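Local coordinates for protein endoglucanase (Thermotoga maritima, PDB 2FVG) that is named an endoglucanase but, as a member of peptidase family M42, probably acts as an aminopeptidase that uses two divalent metal cations per subunit, at residues 92-97 with 148-153; 235-240 with 274-279. One frame throughout, in Å; residues are numbered along the deposited sequence.

Contact 1 of 2, residues 92-97 with 148-153; sequences PGKVVQ and VSFVSD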
ATOM      1  N   PRO A  92     -20.767  -5.936  10.216  1.00 40.14           N
ATOM      2  CA  PRO A  92     -22.133  -5.403  10.170  1.00 37.14           C
ATOM      3  C   PRO A  92     -22.182  -3.873  10.160  1.00 35.23           C
ATOM      4  O   PRO A  92     -21.492  -3.221  10.952  1.00 32.78           O
ATOM      5  CB  PRO A  92     -22.766  -5.976  11.432  1.00 37.81           C
ATOM      6  CG  PRO A  92     -22.084  -7.277  11.598  1.00 38.39           C
ATOM      7  CD  PRO A  92     -20.646  -6.999  11.231  1.00 39.49           C
ATOM      8  N   GLY A  93     -22.964  -3.320   9.235  1.00 34.67           N
ATOM      9  CA  GLY A  93     -23.103  -1.865   9.084  1.00 35.23           C
ATOM     10  C   GLY A  93     -22.063  -1.167   8.211  1.00 34.86           C
ATOM     11  O   GLY A  93     -22.193   0.025   7.943  1.00 35.40           O
ATOM     12  N   LYS A  94     -21.029  -1.887   7.777  1.00 35.02           N
ATOM     13  CA  LYS A  94     -19.982  -1.297   6.920  1.00 33.09           C
ATOM     14  C   LYS A  94     -20.451  -1.070   5.490  1.00 32.09           C
ATOM     15  O   LYS A  94     -21.163  -1.908   4.930  1.00 29.88           O
ATOM     16  CB  LYS A  94     -18.711  -2.148   6.907  1.00 34.71           C
ATOM     17  CG  LYS A  94     -17.563  -1.662   7.795  1.00 32.20           C
ATOM     18  CD  LYS A  94     -17.941  -1.466   9.226  1.00 44.76           C
ATOM     19  CE  LYS A  94     -16.744  -0.978  10.016  1.00 50.78           C
ATOM     20  NZ  LYS A  94     -17.109  -0.807  11.447  1.00 54.62           N
ATOM     21  N   VAL A  95     -20.055   0.067   4.910  1.00 29.12           N
ATOM     22  CA  VAL A  95     -20.412   0.383   3.517  1.00 28.59           C
ATOM     23  C   VAL A  95     -19.326  -0.116   2.569  1.00 28.26           C
ATOM     24  O   VAL A  95     -18.114   0.115   2.778  1.00 31.55           O
ATOM     25  CB  VAL A  95     -20.675   1.890   3.274  1.00 30.98           C
ATOM     26  CG1 VAL A  95     -21.254   2.106   1.879  1.00 28.86           C
ATOM     27  CG2 VAL A  95     -21.654   2.438   4.303  1.00 34.23           C
ATOM     28  N   VAL A  96     -19.768  -0.761   1.502  1.00 25.84           N
ATOM     29  CA  VAL A  96     -18.869  -1.356   0.540  1.00 26.39           C
ATOM     30  C   VAL A  96     -19.349  -1.003  -0.844  1.00 27.55           C
ATOM     31  O   VAL A  96     -20.443  -0.448  -0.995  1.00 27.10           O
ATOM     32  CB  VAL A  96     -18.861  -2.887   0.669  1.00 25.97           C
ATOM     33  CG1 VAL A  96     -18.162  -3.332   1.957  1.00 24.46           C
ATOM     34  CG2 VAL A  96     -20.278  -3.447   0.584  1.00 27.49           C
ATOM     35  N   GLN A  97     -18.555  -1.322  -1.856  1.00 26.31           N
ATOM     36  CA  GLN A  97     -18.988  -1.039  -3.217  1.00 30.31           C
ATOM     37  C   GLN A  97     -18.552  -2.104  -4.200  1.00 29.77           C
ATOM     38  O   GLN A  97     -17.520  -2.731  -4.010  1.00 31.17           O
ATOM     39  CB  GLN A  97     -18.462   0.299  -3.703  1.00 32.23           C
ATOM     40  CG  GLN A  97     -16.997   0.279  -4.045  1.00 43.01           C
ATOM     41  CD  GLN A  97     -16.708   1.097  -5.287  1.00 54.47           C
ATOM     42  OE1 GLN A  97     -16.400   0.541  -6.353  1.00 58.91           O
ATOM     43  NE2 GLN A  97     -16.864   2.406  -5.181  1.00 54.71           N
ATOM     44  N   VAL A 148     -15.358  -6.516  -4.169  1.00 30.60           N
ATOM     45  CA  VAL A 148     -16.054  -5.625  -3.259  1.00 28.29           C
ATOM     46  C   VAL A 148     -15.038  -4.886  -2.417  1.00 27.43           C
ATOM     47  O   VAL A 148     -14.210  -5.508  -1.771  1.00 26.14           O
ATOM     48  CB  VAL A 148     -16.925  -6.466  -2.293  1.00 29.54           C
ATOM     49  CG1 VAL A 148     -17.710  -5.571  -1.356  1.00 29.41           C
ATOM     50  CG2 VAL A 148     -17.863  -7.416  -3.082  1.00 28.94           C
ATOM     51  N   SER A 149     -15.060  -3.561  -2.431  1.00 27.49           N
ATOM     52  CA  SER A 149     -14.125  -2.848  -1.577  1.00 29.61           C
ATOM     53  C   SER A 149     -14.884  -2.013  -0.550  1.00 31.66           C
ATOM     54  O   SER A 149     -16.081  -1.758  -0.709  1.00 30.89           O
ATOM     55  CB  SER A 149     -13.185  -1.992  -2.410  1.00 29.42           C
ATOM     56  OG  SER A 149     -13.897  -1.032  -3.139  1.00 33.43           O
ATOM     57  N   PHE A 150     -14.202  -1.625   0.525  1.00 30.45           N
ATOM     58  CA  PHE A 150     -14.800  -0.744   1.504  1.00 30.24           C
ATOM     59  C   PHE A 150     -14.974   0.625   0.884  1.00 28.84           C
ATOM     60  O   PHE A 150     -14.233   1.016  -0.032  1.00 35.53           O
ATOM     61  CB  PHE A 150     -13.921  -0.597   2.741  1.00 27.98           C
ATOM     62  CG  PHE A 150     -13.841  -1.815   3.568  1.00 30.17           C
ATOM     63  CD1 PHE A 150     -14.871  -2.135   4.448  1.00 29.78           C
ATOM     64  CD2 PHE A 150     -12.732  -2.637   3.500  1.00 26.92           C
ATOM     65  CE1 PHE A 150     -14.799  -3.278   5.248  1.00 33.12           C
ATOM     66  CE2 PHE A 150     -12.646  -3.765   4.285  1.00 29.01           C
ATOM     67  CZ  PHE A 150     -13.689  -4.093   5.160  1.00 33.73           C
ATOM     68  N   VAL A 151     -15.958   1.360   1.380  1.00 29.86           N
ATOM     69  CA  VAL A 151     -16.164   2.729   0.941  1.00 31.69           C
ATOM     70  C   VAL A 151     -15.670   3.612   2.080  1.00 33.27           C
ATOM     71  O   VAL A 151     -15.968   3.365   3.256  1.00 30.07           O
ATOM     72  CB  VAL A 151     -17.626   3.026   0.616  1.00 32.21           C
ATOM     73  CG1 VAL A 151     -17.874   4.533   0.585  1.00 32.81           C
ATOM     74  CG2 VAL A 151     -18.004   2.396  -0.702  1.00 29.27           C
ATOM     75  N   SER A 152     -14.881   4.617   1.734  1.00 34.95           N
ATOM     76  CA  SER A 152     -14.395   5.535   2.729  1.00 39.21           C
ATOM     77  C   SER A 152     -14.042   6.866   2.109  1.00 39.96           C
ATOM     78  O   SER A 152     -13.708   6.952   0.929  1.00 44.09           O
ATOM     79  CB  SER A 152     -13.188   4.966   3.469  1.00 40.62           C
ATOM     80  OG  SER A 152     -12.883   5.795   4.575  1.00 50.11           O
ATOM     81  N   ASP A 153     -14.144   7.895   2.933  1.00 36.77           N
ATOM     82  CA  ASP A 153     -13.840   9.243   2.564  1.00 37.66           C
ATOM     83  C   ASP A 153     -12.386   9.462   2.969  1.00 36.29           C
ATOM     84  O   ASP A 153     -11.779   8.619   3.617  1.00 39.17           O
ATOM     85  CB  ASP A 153     -14.783  10.155   3.356  1.00 40.12           C
ATOM     86  CG  ASP A 153     -14.873  11.562   2.794  1.00 47.88           C
ATOM     87  OD1 ASP A 153     -14.078  11.928   1.889  1.00 53.68           O
ATOM     88  OD2 ASP A 153     -15.758  12.306   3.270  1.00 58.52           O
TER
HETATM   89  O   HOH W   1     -16.828   1.147   4.797  1.00 49.62           O

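Contact 2 of 2, residues 235-240 with 274-279; sequences WATHLG and QMKRRT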
ATOM      1  N   TRP A 235       4.791   1.717  23.762  1.00 33.16           N
ATOM      2  CA  TRP A 235       5.840   0.926  23.094  1.00 33.99           C
ATOM      3  C   TRP A 235       5.391   0.479  21.684  1.00 31.28           C
ATOM      4  O   TRP A 235       5.200  -0.702  21.412  1.00 31.46           O
ATOM      5  CB  TRP A 235       6.274  -0.272  23.961  1.00 34.96           C
ATOM      6  CG  TRP A 235       6.411   0.082  25.417  1.00 39.83           C
ATOM      7  CD1 TRP A 235       5.593  -0.322  26.441  1.00 40.61           C
ATOM      8  CD2 TRP A 235       7.388   0.953  26.008  1.00 40.66           C
ATOM      9  NE1 TRP A 235       6.010   0.225  27.633  1.00 41.94           N
ATOM     10  CE2 TRP A 235       7.107   1.015  27.399  1.00 42.91           C
ATOM     11  CE3 TRP A 235       8.475   1.680  25.503  1.00 43.46           C
ATOM     12  CZ2 TRP A 235       7.880   1.776  28.294  1.00 40.13           C
ATOM     13  CZ3 TRP A 235       9.253   2.440  26.399  1.00 43.71           C
ATOM     14  CH2 TRP A 235       8.945   2.479  27.776  1.00 43.20           C
ATOM     15  N   ALA A 236       5.228   1.446  20.793  1.00 30.53           N
ATOM     16  CA  ALA A 236       4.780   1.182  19.432  1.00 28.33           C
ATOM     17  C   ALA A 236       5.406   2.190  18.494  1.00 27.29           C
ATOM     18  O   ALA A 236       6.110   3.085  18.950  1.00 29.96           O
ATOM     19  CB  ALA A 236       3.258   1.266  19.361  1.00 28.77           C
ATOM     20  N   THR A 237       5.170   2.023  17.194  1.00 26.04           N
ATOM     21  CA  THR A 237       5.647   2.934  16.175  1.00 30.68           C
ATOM     22  C   THR A 237       4.659   4.093  16.233  1.00 31.32           C
ATOM     23  O   THR A 237       3.445   3.889  16.087  1.00 33.53           O
ATOM     24  CB  THR A 237       5.622   2.276  14.780  1.00 30.35           C
ATOM     25  OG1 THR A 237       6.244   0.990  14.849  1.00 32.08           O
ATOM     26  CG2 THR A 237       6.369   3.131  13.775  1.00 31.96           C
ATOM     27  N   HIS A 238       5.149   5.306  16.452  1.00 30.82           N
ATOM     28  CA  HIS A 238       4.208   6.414  16.632  1.00 28.51           C
ATOM     29  C   HIS A 238       4.049   7.439  15.549  1.00 24.97           C
ATOM     30  O   HIS A 238       5.008   7.799  14.874  1.00 28.47           O
ATOM     31  CB  HIS A 238       4.510   7.134  17.939  1.00 29.98           C
ATOM     32  CG  HIS A 238       4.479   6.228  19.126  1.00 34.65           C
ATOM     33  ND1 HIS A 238       3.350   5.516  19.489  1.00 36.12           N
ATOM     34  CD2 HIS A 238       5.430   5.925  20.039  1.00 32.48           C
ATOM     35  CE1 HIS A 238       3.614   4.802  20.568  1.00 36.59           C
ATOM     36  NE2 HIS A 238       4.867   5.036  20.925  1.00 37.21           N
ATOM     37  N   LEU A 239       2.815   7.930  15.414  1.00 25.22           N
ATOM     38  CA  LEU A 239       2.512   9.030  14.501  1.00 25.83           C
ATOM     39  C   LEU A 239       3.311  10.231  14.982  1.00 26.97           C
ATOM     40  O   LEU A 239       3.340  10.516  16.177  1.00 26.97           O
ATOM     41  CB  LEU A 239       1.018   9.373  14.535  1.00 25.36           C
ATOM     42  CG  LEU A 239      -0.032   8.403  13.979  1.00 25.16           C
ATOM     43  CD1 LEU A 239      -1.397   8.977  14.184  1.00 22.92           C
ATOM     44  CD2 LEU A 239       0.181   8.164  12.518  1.00 25.03           C
ATOM     45  N   GLY A 240       3.995  10.902  14.068  1.00 28.00           N
ATOM     46  CA  GLY A 240       4.754  12.092  14.418  1.00 30.40           C
ATOM     47  C   GLY A 240       6.232  11.876  14.677  1.00 30.42           C
ATOM     48  O   GLY A 240       7.011  12.826  14.586  1.00 31.28           O
ATOM     49  N   GLN A 274      12.282   6.654  13.388  1.00 27.08           N
ATOM     50  CA  GLN A 274      12.136   5.868  14.609  1.00 29.33           C
ATOM     51  C   GLN A 274      12.430   4.432  14.258  1.00 27.82           C
ATOM     52  O   GLN A 274      12.508   4.102  13.080  1.00 27.89           O
ATOM     53  CB  GLN A 274      10.719   5.986  15.216  1.00 29.60           C
ATOM     54  CG  GLN A 274       9.560   5.553  14.291  1.00 27.39           C
ATOM     55  CD  GLN A 274       8.202   5.887  14.881  1.00 26.53           C
ATOM     56  OE1 GLN A 274       7.952   5.617  16.048  1.00 21.06           O
ATOM     57  NE2 GLN A 274       7.316   6.484  14.077  1.00 22.49           N
HETATM   58  N   MSE A 275      12.638   3.600  15.276  1.00 26.16           N
HETATM   59  CA  MSE A 275      12.793   2.169  15.082  1.00 27.46           C
HETATM   60  C   MSE A 275      11.408   1.614  14.895  1.00 28.88           C
HETATM   61  O   MSE A 275      10.442   2.131  15.424  1.00 29.27           O
HETATM   62  CB  MSE A 275      13.411   1.491  16.298  1.00 28.47           C
HETATM   63  CG  MSE A 275      14.786   2.018  16.673  1.00 37.34           C
HETATM   64 SE   MSE A 275      16.083   1.745  15.205  1.00 52.87          SE
HETATM   65  CE  MSE A 275      17.678   2.714  15.953  1.00 41.63           C
ATOM     66  N   LYS A 276      11.324   0.536  14.146  1.00 30.61           N
ATOM     67  CA  LYS A 276      10.089  -0.131  13.899  1.00 32.33           C
ATOM     68  C   LYS A 276       9.746  -0.975  15.134  1.00 35.48           C
ATOM     69  O   LYS A 276      10.535  -1.835  15.545  1.00 36.88           O
ATOM     70  CB  LYS A 276      10.282  -1.001  12.669  1.00 32.17           C
ATOM     71  CG  LYS A 276       9.229  -2.070  12.466  1.00 28.87           C
ATOM     72  CD  LYS A 276       7.977  -1.533  11.869  1.00 33.47           C
ATOM     73  CE  LYS A 276       6.935  -2.652  11.797  1.00 42.65           C
ATOM     74  NZ  LYS A 276       7.446  -3.911  11.168  1.00 52.67           N
ATOM     75  N   ARG A 277       8.601  -0.691  15.752  1.00 35.01           N
ATOM     76  CA  ARG A 277       8.106  -1.451  16.904  1.00 36.55           C
ATOM     77  C   ARG A 277       6.733  -1.970  16.560  1.00 41.11           C
ATOM     78  O   ARG A 277       5.818  -1.182  16.325  1.00 45.06           O
ATOM     79  CB  ARG A 277       8.034  -0.594  18.170  1.00 33.12           C
ATOM     80  CG  ARG A 277       9.383  -0.340  18.788  1.00 28.95           C
ATOM     81  CD  ARG A 277       9.299   0.450  20.074  1.00 24.84           C
ATOM     82  NE  ARG A 277       8.921   1.847  19.841  1.00 34.59           N
ATOM     83  CZ  ARG A 277       8.909   2.778  20.796  1.00 37.48           C
ATOM     84  NH1 ARG A 277       9.274   2.467  22.038  1.00 38.79           N
ATOM     85  NH2 ARG A 277       8.543   4.021  20.515  1.00 37.50           N
ATOM     86  N   ARG A 278       6.581  -3.289  16.520  1.00 44.48           N
ATOM     87  CA  ARG A 278       5.299  -3.902  16.187  1.00 45.60           C
ATOM     88  C   ARG A 278       4.876  -4.833  17.306  1.00 46.87           C
ATOM     89  O   ARG A 278       5.672  -5.676  17.726  1.00 47.77           O
ATOM     90  CB  ARG A 278       5.455  -4.686  14.887  1.00 46.12           C
ATOM     91  CG  ARG A 278       4.230  -5.455  14.425  1.00 53.58           C
ATOM     92  CD  ARG A 278       4.585  -6.334  13.228  1.00 55.14           C
ATOM     93  NE  ARG A 278       3.470  -7.175  12.815  1.00 50.98           N
ATOM     94  N   THR A 279       3.635  -4.697  17.780  1.00 48.63           N
ATOM     95  CA  THR A 279       3.104  -5.562  18.864  1.00 50.21           C
ATOM     96  C   THR A 279       2.794  -6.998  18.411  1.00 50.30           C
ATOM     97  O   THR A 279       2.525  -7.253  17.232  1.00 50.40           O
ATOM     98  CB  THR A 279       1.838  -4.969  19.531  1.00 50.70           C
TER
HETATM   99  O   HOH W   2       3.292  -0.037  15.848  1.00 56.59           O

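Contact 1 of 2, residues 92-97 with 148-153
V96 and F150 pair across neighbouring antiparallel strands of the smaller, six-stranded sheet, which probably belongs to the beta domain that M42 peptidases carry as an insertion in their catalytic domain. They form a non-hydrogen-bonded pair, with CA atoms 4.2 Å apart and side chains diverging. The next pair, Q97 with S149, is hydrogen-bonded in both directions: Q97 N donates a hydrogen bond to S149 O over 2.8 Å, and S149 N donates one to Q97 O over 3.0 Å. Beyond F150 the regular strand stops, yet pairing goes one step further, V151 N reaching V95 O at 2.9 Å from 35° above the carbonyl plane. V95 O also accepts a hydrogen bond from a water 2.6 Å away, which donates to V151 O as well and so bridges the two segments where the strands part.

Alternation of side chains divides the contact between two faces. On one, V148 CG1, anti to its own nitrogen (chi1 -178°), leans on V96 CB at 3.6 Å; I128 touches both valines from strand 126-129. F150 starts away from the other strand, and its ring takes K94 CG obliquely at CE1 and meets F67 edge-to-face. On the other face V151 CG2 lies against Q97 CB at 3.7 Å. The Q97 amide carries on beyond this, OE1 accepting from N100 N, while Q97 CG rests 3.5 Å from S149 OG.

Contact 2 of 2, residues 235-240 with 274-279
The touching parts, 235-238 and 274-277, run 130° apart, with the CA atoms of A236 and R277 4.9 Å from each other, and no strand pairing joins them. This is a loop packed on the edge of the catalytic domain's mixed sheet, where the short strand 274-275 runs parallel to 244-245. The Q274 side chain does much of the joining. Extended beyond CG (chi2 -172°), it brings its carboxamide to both polar backbone atoms of H238: OE1 accepts H238 N at 2.8 Å in a nearly straight bond, and NE2 donates to H238 O, also at 2.8 Å. NE2 has a second acceptor in G242 O, which helps to fix which way the amide is turned. T237 CG2 presses on Q274 CD at 3.5 Å. A leucine in place of Q274 would probably leave the N and O of H238 without these mates and set the loop freer to shift.

R277 O is the second focus. T237 OG1 donates to it over 2.7 Å, T237 N adds a weak bond, and a water that accepts from T237 N donates to the same oxygen at 2.8 Å. The arginine's side chain then runs back along the loop, bent at chi3, with A236 N over one face of the guanidinium, toward its rim. W235 stands steeply to that group, the planes 70° apart, with NH1 at the indole edge, 3.6 Å from CE3. H238, whose NE2 is bonded to K234 O, brings its CD2 to 3.7 Å from R277 NH2.

In the fold
The two contacts illustrate how one metallopeptidase chain is held together by different means in different parts. Contact 1 is regular strand pairing in the six-stranded sheet; contact 2 ties a loop to the edge of the large mixed sheet, largely through side chains. They follow one another along the sequence and do not touch: their centres are 28 Å apart and their nearest atoms about 15 Å. Each has one side chain near the predicted two-metal site: side chain to side chain, K94 is about 6 Å from the predicted ligand H308, and K276 about 6 Å from another, E220. The F150 side chain lies about 3 Å from a bound 1,2-ethanediol, probably from the crystallisation liquor.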